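Local atomic coordinates of ATP-dependent DNA ligase (PDB entry 6NHX), a protein that seals breaks in double-stranded DNA at the expense of ATP, working with Ku in mycobacterial non-homologous end joining. Residues A27-W32 against P143-G148; Q152-S157 against D186-T191; E193-G198 against G214-G219. The protein carries 1 engineered substitution. One frame throughout, in Å; residues are numbered along the deposited sequence.

Interaction 1: residues A27-W32 against P143-G148. Engineered in segment 27-32: Met31 (natural residue Lys). With ATP (adenosine-5'-triphosphate), chain B.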
loop_
_atom_site.group_PDB
_atom_site.type_symbol
_atom_site.label_atom_id
_atom_site.label_comp_id
_atom_site.label_asym_id
_atom_site.label_seq_id
_atom_site.Cartn_x
_atom_site.Cartn_y
_atom_site.Cartn_z
ATOM N N ALA A 27 -14.788 -8.849 11.394
ATOM C CA ALA A 27 -14.589 -7.416 11.566
ATOM C C ALA A 27 -14.072 -6.854 10.251
ATOM O O ALA A 27 -13.420 -7.564 9.480
ATOM C CB ALA A 27 -13.579 -7.153 12.685
ATOM N N PHE A 28 -14.365 -5.578 9.994
ATOM C CA PHE A 28 -14.007 -4.945 8.730
ATOM C C PHE A 28 -13.208 -3.682 8.997
ATOM O O PHE A 28 -13.630 -2.820 9.780
ATOM C CB PHE A 28 -15.261 -4.628 7.925
ATOM C CG PHE A 28 -16.079 -5.845 7.639
ATOM C CD1 PHE A 28 -15.638 -6.797 6.733
ATOM C CD2 PHE A 28 -17.259 -6.075 8.321
ATOM C CE1 PHE A 28 -16.379 -7.940 6.500
ATOM C CE2 PHE A 28 -17.989 -7.221 8.105
ATOM C CZ PHE A 28 -17.559 -8.147 7.175
ATOM N N GLU A 29 -12.039 -3.592 8.369
ATOM C CA GLU A 29 -11.173 -2.432 8.483
ATOM C C GLU A 29 -10.997 -1.786 7.120
ATOM O O GLU A 29 -11.087 -2.465 6.083
ATOM C CB GLU A 29 -9.783 -2.861 8.960
ATOM C CG GLU A 29 -9.705 -3.359 10.398
ATOM C CD GLU A 29 -8.275 -3.651 10.826
ATOM O OE1 GLU A 29 -8.093 -4.521 11.694
ATOM O OE2 GLU A 29 -7.342 -3.019 10.293
ATOM N N GLY A 30 -10.728 -0.494 7.098
ATOM C CA GLY A 30 -10.273 0.135 5.878
ATOM C C GLY A 30 -8.920 -0.393 5.442
ATOM O O GLY A 30 -8.063 -0.752 6.255
ATOM N N MET A 31 -8.740 -0.499 4.124
ATOM C CA MET A 31 -7.438 -0.812 3.546
ATOM C C MET A 31 -6.666 0.490 3.347
ATOM O O MET A 31 -7.121 1.373 2.609
ATOM C CB MET A 31 -7.611 -1.524 2.207
ATOM C CG MET A 31 -6.282 -1.783 1.514
ATOM S SD MET A 31 -6.493 -2.396 -0.168
ATOM C CE MET A 31 -7.158 -4.029 0.164
ATOM N N TRP A 32 -5.499 0.594 3.989
ATOM C CA TRP A 32 -4.674 1.806 3.985
ATOM C C TRP A 32 -3.447 1.595 3.097
ATOM O O TRP A 32 -2.608 0.736 3.396
ATOM C CB TRP A 32 -4.228 2.166 5.406
ATOM C CG TRP A 32 -5.319 2.051 6.437
ATOM C CD1 TRP A 32 -5.299 1.280 7.577
ATOM C CD2 TRP A 32 -6.596 2.701 6.410
ATOM N NE1 TRP A 32 -6.488 1.431 8.270
ATOM C CE2 TRP A 32 -7.308 2.277 7.559
ATOM C CE3 TRP A 32 -7.225 3.580 5.506
ATOM C CZ2 TRP A 32 -8.598 2.738 7.851
ATOM C CZ3 TRP A 32 -8.512 4.027 5.795
ATOM C CH2 TRP A 32 -9.183 3.606 6.960
ATOM N N PRO A 143 -7.459 3.563 13.730
ATOM C CA PRO A 143 -8.721 3.734 13.006
ATOM C C PRO A 143 -9.765 2.727 13.463
ATOM O O PRO A 143 -9.463 1.552 13.695
ATOM C CB PRO A 143 -8.328 3.503 11.542
ATOM C CG PRO A 143 -6.886 3.941 11.472
ATOM C CD PRO A 143 -6.286 3.541 12.834
ATOM N N GLU A 144 -10.997 3.199 13.575
ATOM C CA GLU A 144 -12.101 2.360 14.016
ATOM C C GLU A 144 -12.488 1.328 12.951
ATOM O O GLU A 144 -12.202 1.455 11.748
ATOM C CB GLU A 144 -13.312 3.231 14.354
ATOM C CG GLU A 144 -13.104 4.116 15.572
ATOM C CD GLU A 144 -14.253 5.084 15.802
ATOM O OE1 GLU A 144 -14.299 5.714 16.889
ATOM O OE2 GLU A 144 -15.108 5.222 14.901
ATOM N N LEU A 145 -13.181 0.295 13.416
ATOM C CA LEU A 145 -13.743 -0.693 12.512
ATOM C C LEU A 145 -14.915 -0.096 11.745
ATOM O O LEU A 145 -15.564 0.857 12.196
ATOM C CB LEU A 145 -14.230 -1.898 13.302
ATOM C CG LEU A 145 -13.176 -2.668 14.098
ATOM C CD1 LEU A 145 -13.809 -3.869 14.795
ATOM C CD2 LEU A 145 -12.054 -3.117 13.173
ATOM N N LEU A 146 -15.187 -0.671 10.581
ATOM C CA LEU A 146 -16.333 -0.290 9.780
ATOM C C LEU A 146 -17.554 -1.068 10.263
ATOM O O LEU A 146 -17.481 -2.288 10.406
ATOM C CB LEU A 146 -16.062 -0.611 8.306
ATOM C CG LEU A 146 -15.005 0.256 7.605
ATOM C CD1 LEU A 146 -14.363 -0.423 6.410
ATOM C CD2 LEU A 146 -15.640 1.560 7.164
ATOM N N PRO A 147 -18.673 -0.408 10.528
ATOM C CA PRO A 147 -19.856 -1.137 10.990
ATOM C C PRO A 147 -20.539 -1.896 9.862
ATOM O O PRO A 147 -20.325 -1.650 8.674
ATOM C CB PRO A 147 -20.767 -0.027 11.529
ATOM C CG PRO A 147 -20.377 1.174 10.752
ATOM C CD PRO A 147 -18.892 1.048 10.521
ATOM N N GLY A 148 -21.359 -2.855 10.272
ATOM C CA GLY A 148 -22.187 -3.592 9.345
ATOM C C GLY A 148 -21.576 -4.897 8.888
ATOM O O GLY A 148 -20.506 -5.331 9.320
HETATM P PG ATP B . 0.660 -8.013 -0.236
HETATM O O1G ATP B . -0.645 -8.548 0.317
HETATM O O2G ATP B . 1.683 -9.069 -0.611
HETATM O O3G ATP B . 1.243 -6.908 0.626
HETATM P PB ATP B . 0.129 -5.807 -2.087
HETATM O O1B ATP B . -0.165 -5.734 -3.563
HETATM O O2B ATP B . 1.227 -4.969 -1.468
HETATM O O3B ATP B . 0.305 -7.357 -1.679
HETATM P PA ATP B . -2.674 -5.149 -1.743
HETATM O O1A ATP B . -3.168 -6.279 -2.593
HETATM O O2A ATP B . -2.640 -3.707 -2.177
HETATM O O3A ATP B . -1.204 -5.532 -1.252
HETATM O "O5'" ATP B . -3.316 -5.294 -0.263
HETATM C "C5'" ATP B . -3.235 -4.220 0.669
HETATM C "C4'" ATP B . -1.891 -4.222 1.405
HETATM O "O4'" ATP B . -1.989 -3.264 2.458
HETATM C "C3'" ATP B . -1.552 -5.546 2.055
HETATM O "O3'" ATP B . -0.139 -5.622 2.225
HETATM C "C2'" ATP B . -2.185 -5.374 3.407
HETATM O "O2'" ATP B . -1.618 -6.245 4.396
HETATM C "C1'" ATP B . -1.904 -3.910 3.726
HETATM N N9 ATP B . -2.974 -3.300 4.542
HETATM C C8 ATP B . -3.559 -2.095 4.326
HETATM N N7 ATP B . -4.482 -1.823 5.289
HETATM C C5 ATP B . -4.461 -2.868 6.138
HETATM C C6 ATP B . -5.194 -3.230 7.343
HETATM N N6 ATP B . -6.149 -2.425 7.823
HETATM N N1 ATP B . -4.894 -4.398 7.930
HETATM C C2 ATP B . -3.955 -5.227 7.459
HETATM N N3 ATP B . -3.252 -4.969 6.346
HETATM C C4 ATP B . -3.481 -3.831 5.653
HETATM O O HOH W 1 -16.363 -4.331 11.700
HETATM O O HOH W 2 -10.299 0.460 9.882
#

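Interaction 2: residues Q152-S157 against D186-T191. With ATP (adenosine-5'-triphosphate), chain B.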
loop_
_atom_site.group_PDB
_atom_site.type_symbol
_atom_site.label_atom_id
_atom_site.label_comp_id
_atom_site.label_asym_id
_atom_site.label_seq_id
_atom_site.Cartn_x
_atom_site.Cartn_y
_atom_site.Cartn_z
ATOM N N GLN A 152 -22.032 -3.606 3.551
ATOM C CA GLN A 152 -22.166 -2.270 4.123
ATOM C C GLN A 152 -20.797 -1.674 4.421
ATOM O O GLN A 152 -20.556 -0.495 4.145
ATOM C CB GLN A 152 -23.041 -2.307 5.380
ATOM C CG GLN A 152 -23.054 -0.993 6.147
ATOM C CD GLN A 152 -23.789 -1.089 7.471
ATOM O OE1 GLN A 152 -23.272 -0.689 8.516
ATOM N NE2 GLN A 152 -25.004 -1.622 7.432
ATOM N N ALA A 153 -19.878 -2.480 4.951
ATOM C CA ALA A 153 -18.540 -1.977 5.244
ATOM C C ALA A 153 -17.827 -1.555 3.966
ATOM O O ALA A 153 -17.187 -0.498 3.913
ATOM C CB ALA A 153 -17.734 -3.042 5.986
ATOM N N PHE A 154 -17.971 -2.354 2.904
ATOM C CA PHE A 154 -17.368 -2.025 1.622
ATOM C C PHE A 154 -17.947 -0.727 1.086
ATOM O O PHE A 154 -17.217 0.114 0.548
ATOM C CB PHE A 154 -17.630 -3.189 0.660
ATOM C CG PHE A 154 -16.670 -3.278 -0.499
ATOM C CD1 PHE A 154 -17.137 -3.177 -1.799
ATOM C CD2 PHE A 154 -15.318 -3.521 -0.293
ATOM C CE1 PHE A 154 -16.267 -3.287 -2.885
ATOM C CE2 PHE A 154 -14.445 -3.629 -1.375
ATOM C CZ PHE A 154 -14.931 -3.521 -2.677
ATOM N N ALA A 155 -19.265 -0.546 1.214
ATOM C CA ALA A 155 -19.899 0.668 0.712
ATOM C C ALA A 155 -19.437 1.880 1.505
ATOM O O ALA A 155 -19.265 2.965 0.940
ATOM C CB ALA A 155 -21.419 0.546 0.790
ATOM N N CYS A 156 -19.235 1.714 2.809
ATOM C CA CYS A 156 -18.729 2.814 3.617
ATOM C C CYS A 156 -17.306 3.179 3.211
ATOM O O CYS A 156 -16.978 4.362 3.029
ATOM C CB CYS A 156 -18.789 2.395 5.080
ATOM S SG CYS A 156 -18.259 3.665 6.214
ATOM N N SER A 157 -16.451 2.173 3.044
ATOM C CA SER A 157 -15.099 2.433 2.570
ATOM C C SER A 157 -15.110 3.185 1.252
ATOM O O SER A 157 -14.358 4.152 1.065
ATOM C CB SER A 157 -14.333 1.121 2.442
ATOM O OG SER A 157 -13.108 1.321 1.766
ATOM N N ASP A 186 -9.765 -6.725 -0.225
ATOM C CA ASP A 186 -10.705 -6.473 -1.317
ATOM C C ASP A 186 -10.639 -4.990 -1.657
ATOM O O ASP A 186 -10.831 -4.153 -0.779
ATOM C CB ASP A 186 -12.111 -6.875 -0.835
ATOM C CG ASP A 186 -13.147 -6.882 -1.927
ATOM O OD1 ASP A 186 -12.824 -6.499 -3.065
ATOM O OD2 ASP A 186 -14.301 -7.259 -1.625
ATOM N N LYS A 187 -10.380 -4.660 -2.922
ATOM C CA LYS A 187 -10.249 -3.280 -3.372
ATOM C C LYS A 187 -11.438 -2.879 -4.241
ATOM O O LYS A 187 -12.001 -3.704 -4.962
ATOM C CB LYS A 187 -8.959 -3.107 -4.188
ATOM C CG LYS A 187 -7.686 -3.347 -3.384
ATOM C CD LYS A 187 -6.491 -2.696 -4.048
ATOM C CE LYS A 187 -5.233 -3.498 -3.809
ATOM N NZ LYS A 187 -4.909 -4.376 -4.962
ATOM N N HIS A 188 -11.787 -1.586 -4.206
ATOM C CA HIS A 188 -12.864 -1.082 -5.049
ATOM C C HIS A 188 -12.503 -1.128 -6.523
ATOM O O HIS A 188 -13.366 -1.402 -7.364
ATOM C CB HIS A 188 -13.204 0.345 -4.655
ATOM C CG HIS A 188 -13.569 0.469 -3.217
ATOM N ND1 HIS A 188 -14.687 -0.126 -2.682
ATOM C CD2 HIS A 188 -12.943 1.092 -2.189
ATOM C CE1 HIS A 188 -14.739 0.124 -1.387
ATOM N NE2 HIS A 188 -13.692 0.861 -1.065
ATOM N N TRP A 189 -11.252 -0.849 -6.871
ATOM C CA TRP A 189 -10.833 -0.758 -8.264
ATOM C C TRP A 189 -10.117 -2.020 -8.704
ATOM O O TRP A 189 -9.271 -2.553 -7.980
ATOM C CB TRP A 189 -9.866 0.408 -8.462
ATOM C CG TRP A 189 -10.494 1.757 -8.455
ATOM C CD1 TRP A 189 -10.739 2.545 -7.363
ATOM C CD2 TRP A 189 -10.958 2.488 -9.595
ATOM N NE1 TRP A 189 -11.327 3.728 -7.762
ATOM C CE2 TRP A 189 -11.473 3.714 -9.127
ATOM C CE3 TRP A 189 -10.983 2.224 -10.972
ATOM C CZ2 TRP A 189 -12.009 4.670 -9.980
ATOM C CZ3 TRP A 189 -11.516 3.180 -11.821
ATOM C CH2 TRP A 189 -12.022 4.388 -11.319
ATOM N N ASN A 190 -10.432 -2.466 -9.924
ATOM C CA ASN A 190 -9.540 -3.378 -10.620
ATOM C C ASN A 190 -8.161 -2.741 -10.700
ATOM O O ASN A 190 -8.034 -1.538 -10.945
ATOM C CB ASN A 190 -10.029 -3.587 -12.052
ATOM C CG ASN A 190 -11.311 -4.364 -12.125
ATOM O OD1 ASN A 190 -11.573 -5.235 -11.296
ATOM N ND2 ASN A 190 -12.125 -4.054 -13.127
ATOM N N THR A 191 -7.125 -3.551 -10.491
ATOM C CA THR A 191 -5.741 -3.102 -10.581
ATOM C C THR A 191 -4.982 -3.985 -11.563
ATOM O O THR A 191 -5.292 -5.169 -11.733
ATOM C CB THR A 191 -5.090 -3.085 -9.188
ATOM O OG1 THR A 191 -5.808 -2.162 -8.355
ATOM C CG2 THR A 191 -3.637 -2.653 -9.251
HETATM P PG ATP B . 0.660 -8.013 -0.236
HETATM O O1G ATP B . -0.645 -8.548 0.317
HETATM O O2G ATP B . 1.683 -9.069 -0.611
HETATM O O3G ATP B . 1.243 -6.908 0.626
HETATM P PB ATP B . 0.129 -5.807 -2.087
HETATM O O1B ATP B . -0.165 -5.734 -3.563
HETATM O O2B ATP B . 1.227 -4.969 -1.468
HETATM O O3B ATP B . 0.305 -7.357 -1.679
HETATM P PA ATP B . -2.674 -5.149 -1.743
HETATM O O1A ATP B . -3.168 -6.279 -2.593
HETATM O O2A ATP B . -2.640 -3.707 -2.177
HETATM O O3A ATP B . -1.204 -5.532 -1.252
HETATM O "O5'" ATP B . -3.316 -5.294 -0.263
HETATM C "C5'" ATP B . -3.235 -4.220 0.669
HETATM C "C4'" ATP B . -1.891 -4.222 1.405
HETATM O "O4'" ATP B . -1.989 -3.264 2.458
HETATM C "C3'" ATP B . -1.552 -5.546 2.055
HETATM O "O3'" ATP B . -0.139 -5.622 2.225
HETATM C "C2'" ATP B . -2.185 -5.374 3.407
HETATM O "O2'" ATP B . -1.618 -6.245 4.396
HETATM C "C1'" ATP B . -1.904 -3.910 3.726
HETATM N N9 ATP B . -2.974 -3.300 4.542
HETATM C C8 ATP B . -3.559 -2.095 4.326
HETATM N N7 ATP B . -4.482 -1.823 5.289
HETATM C C5 ATP B . -4.461 -2.868 6.138
HETATM C C6 ATP B . -5.194 -3.230 7.343
HETATM N N6 ATP B . -6.149 -2.425 7.823
HETATM N N1 ATP B . -4.894 -4.398 7.930
HETATM C C2 ATP B . -3.955 -5.227 7.459
HETATM N N3 ATP B . -3.252 -4.969 6.346
HETATM C C4 ATP B . -3.481 -3.831 5.653
#

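Interaction 3: residues E193-G198 against G214-G219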
loop_
_atom_site.group_PDB
_atom_site.type_symbol
_atom_site.label_atom_id
_atom_site.label_comp_id
_atom_site.label_asym_id
_atom_site.label_seq_id
_atom_site.Cartn_x
_atom_site.Cartn_y
_atom_site.Cartn_z
ATOM N N GLU A 193 -0.875 -4.643 -13.050
ATOM C CA GLU A 193 0.546 -4.370 -13.155
ATOM C C GLU A 193 0.897 -4.061 -14.604
ATOM O O GLU A 193 0.420 -4.718 -15.546
ATOM C CB GLU A 193 1.354 -5.573 -12.675
ATOM C CG GLU A 193 1.137 -5.871 -11.201
ATOM C CD GLU A 193 1.600 -7.255 -10.814
ATOM O OE1 GLU A 193 2.241 -7.935 -11.642
ATOM O OE2 GLU A 193 1.317 -7.663 -9.668
ATOM N N VAL A 194 1.750 -3.054 -14.780
ATOM C CA VAL A 194 2.199 -2.635 -16.103
ATOM C C VAL A 194 3.692 -2.362 -16.042
ATOM O O VAL A 194 4.264 -2.166 -14.970
ATOM C CB VAL A 194 1.451 -1.386 -16.623
ATOM C CG1 VAL A 194 -0.040 -1.664 -16.803
ATOM C CG2 VAL A 194 1.678 -0.213 -15.686
ATOM N N VAL A 195 4.337 -2.373 -17.204
ATOM C CA VAL A 195 5.738 -1.979 -17.328
ATOM C C VAL A 195 5.801 -0.599 -17.968
ATOM O O VAL A 195 5.073 -0.314 -18.931
ATOM C CB VAL A 195 6.536 -3.021 -18.134
ATOM C CG1 VAL A 195 7.978 -2.560 -18.382
ATOM C CG2 VAL A 195 6.505 -4.360 -17.419
ATOM N N ILE A 196 6.644 0.275 -17.419
ATOM C CA ILE A 196 6.807 1.615 -17.970
ATOM C C ILE A 196 7.711 1.556 -19.191
ATOM O O ILE A 196 8.832 1.036 -19.125
ATOM C CB ILE A 196 7.377 2.565 -16.908
ATOM C CG1 ILE A 196 6.444 2.607 -15.692
ATOM C CG2 ILE A 196 7.569 3.934 -17.514
ATOM C CD1 ILE A 196 7.035 3.350 -14.499
ATOM N N GLY A 197 7.228 2.088 -20.318
ATOM C CA GLY A 197 8.050 2.157 -21.510
ATOM C C GLY A 197 8.510 3.541 -21.924
ATOM O O GLY A 197 9.366 3.696 -22.797
ATOM N N GLY A 198 7.959 4.561 -21.274
ATOM C CA GLY A 198 8.374 5.922 -21.560
ATOM C C GLY A 198 7.630 6.883 -20.662
ATOM O O GLY A 198 6.716 6.505 -19.926
ATOM N N GLY A 214 2.878 -0.469 -20.696
ATOM C CA GLY A 214 2.737 -1.621 -21.568
ATOM C C GLY A 214 2.683 -2.944 -20.824
ATOM O O GLY A 214 3.104 -3.045 -19.659
ATOM N N ILE A 215 2.170 -3.946 -21.515
ATOM C CA ILE A 215 2.178 -5.331 -21.039
ATOM C C ILE A 215 3.199 -6.089 -21.885
ATOM O O ILE A 215 3.099 -6.062 -23.114
ATOM C CB ILE A 215 0.790 -5.984 -21.178
ATOM C CG1 ILE A 215 -0.275 -5.193 -20.417
ATOM C CG2 ILE A 215 0.826 -7.438 -20.716
ATOM C CD1 ILE A 215 -0.088 -5.153 -18.913
ATOM N N PRO A 216 4.170 -6.773 -21.282
ATOM C CA PRO A 216 5.164 -7.492 -22.094
ATOM C C PRO A 216 4.520 -8.574 -22.949
ATOM O O PRO A 216 3.672 -9.344 -22.486
ATOM C CB PRO A 216 6.109 -8.095 -21.046
ATOM C CG PRO A 216 5.937 -7.217 -19.857
ATOM C CD PRO A 216 4.487 -6.841 -19.849
ATOM N N GLY A 217 4.926 -8.622 -24.209
ATOM C CA GLY A 217 4.482 -9.672 -25.094
ATOM C C GLY A 217 5.599 -10.105 -26.011
ATOM O O GLY A 217 6.735 -9.629 -25.907
ATOM N N PRO A 218 5.310 -11.028 -26.924
ATOM C CA PRO A 218 6.270 -11.297 -27.997
ATOM C C PRO A 218 6.441 -10.032 -28.823
ATOM O O PRO A 218 5.464 -9.386 -29.205
ATOM C CB PRO A 218 5.601 -12.418 -28.803
ATOM C CG PRO A 218 4.551 -12.992 -27.900
ATOM C CD PRO A 218 4.101 -11.861 -27.030
ATOM N N GLY A 219 7.682 -9.654 -29.063
ATOM C CA GLY A 219 7.935 -8.469 -29.846
ATOM C C GLY A 219 7.956 -7.171 -29.072
ATOM O O GLY A 219 8.218 -6.125 -29.675
#

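Interaction 1: residues A27-W32 against P143-G148
Leu146 lays its side chain against the strand carrying Phe28, its CB 4.1 Å from Phe28 CB and its CD1 branch reaching on to the peptide between Glu29 and Gly30. The same residues supply the one direct backbone bond of the contact, Leu146 N to Phe28 O at 2.8 Å, nearly straight (172°). Two waters extend the pairing, one bridging Phe28 N and Leu146 O, the other Gly30 N and Glu144 O, and join the outermost strand of the mixed sheet to a loop. Leu145 splits its branches: CD1 touches Ala27 CB, while CD2 packs 3.6 Å from Glu29 CG. With CG anti to its carbonyl carbon (chi1 -69°) and the chain extended beyond, Glu29 runs on to accept from ATP N6 through OE2 at 2.8 Å; Tyr124 and Lys168 hold OE1. Gly30 O takes a second, more bent bond from N6, and Trp32 N donates to N7 at 2.9 Å. Pro143 CB meets the indole obliquely at Trp32 CZ2, 3.8 Å away, the side chains sliding oppositely past each other. Adenine is therefore read by two acceptors facing its amino group and a donor facing N7, a pattern suited to the 6-amino purine, on a segment backed by apolar contacts and bridging water.

Interaction 2: residues Q152-S157 against D186-T191
The backbones of helix 150-160 and the end of strand 184-187 stay well apart, Phe154 and His188 making the nearest CA pair at 8.1 Å, so side chains must span the gap. Phe154 does most of this. Its CG stands anti to the backbone N (chi1 -158°), which sends the ring off the helix toward the strand end. His188 ND1 lies over one face of that ring, offset toward the rim and 3.4 Å from Phe154 CZ; the two rings are inclined at 43°, their centroids 4.3 Å apart, an oblique pairing. Lys187 O sits at the phenyl edge, near its plane. Asp186 brings its carboxylate to the far end of the ring, with CG 3.5 Å from Phe154 CE2, while its OD2 accepts from Val18 N. The polar link is a hydrogen bond from His188 NE2 to Ser157 OG, 2.9 Å long and only 9° out of the imidazole plane. Ser157 OG is also bonded to Gly164 O, joining the helix to strand 164-169 and to the loop after strand 184-187. Lys187 turns away from the helix, its bent chain approaching ATP O2A through CE at 3.1 Å while NZ stays 3.5 Å from ATP O1A. The arrangement is a helix packed on the sheet of a nucleotidyltransferase domain, where a strand of the ATP pocket gives way to the linker entering the OB domain.

Interaction 3: residues E193-G198 against G214-G219
Val195 and Gly214 form the tight part of this contact, a single antiparallel hydrogen-bonded pair, whereas beyond Pro216 the second segment swings away. Both bonds of the pair are 2.8 Å long: Val195 N to Gly214 O is nearly straight, and Gly214 N to Val195 O more bent at 146°. The short strand segments nevertheless run at 93° to each other, consistent with the strong coiling of an OB-fold barrel. Around the pair the packing is apolar. Val195 holds CG2 anti to its carbonyl carbon, and that methyl meets Pro216 CG at 3.8 Å, the two side chains oblique to each other, with Leu221 of the next strand touching both. On the other side Ile215 starts away from strand 190-201, but bends back at chi2 (-64°), bringing CD1 to 3.4 Å from Glu193 O and 4.1 Å from Val194 CG1. The loose end is that of Pro218 and Gly219, both exposed; Glu193, opening the other segment, turns its carboxylate to a salt bridge with Lys299. Gly197 and Gly198 face Leu212 in a classic beta bulge. Two backbone bonds thus supply the directional hold, with methyl and ring carbons filling in around them.

In the fold
The three contacts follow one another along the chain, leading from adenine recognition to the C-terminal domain. Interactions 1 and 2 are neighbours, their centres 11 Å apart; they touch through Phe28 and Ala153 and through Leu146 and Cys156, share the mixed sheet containing strands 26-31 and 184-187, and both reach ATP. Interaction 3 lies about 28 Å from interaction 2 and 36 Å from interaction 1, centre to centre. Interactions 2 and 3 nevertheless share strand 190-201, which pairs with strand 208-217 in the latter. The loop of His188 and Trp189 thus carries the chain from the ATP-binding sheet into the OB domain, whose Arg293 and Arg296 also bind ATP in this closed conformation.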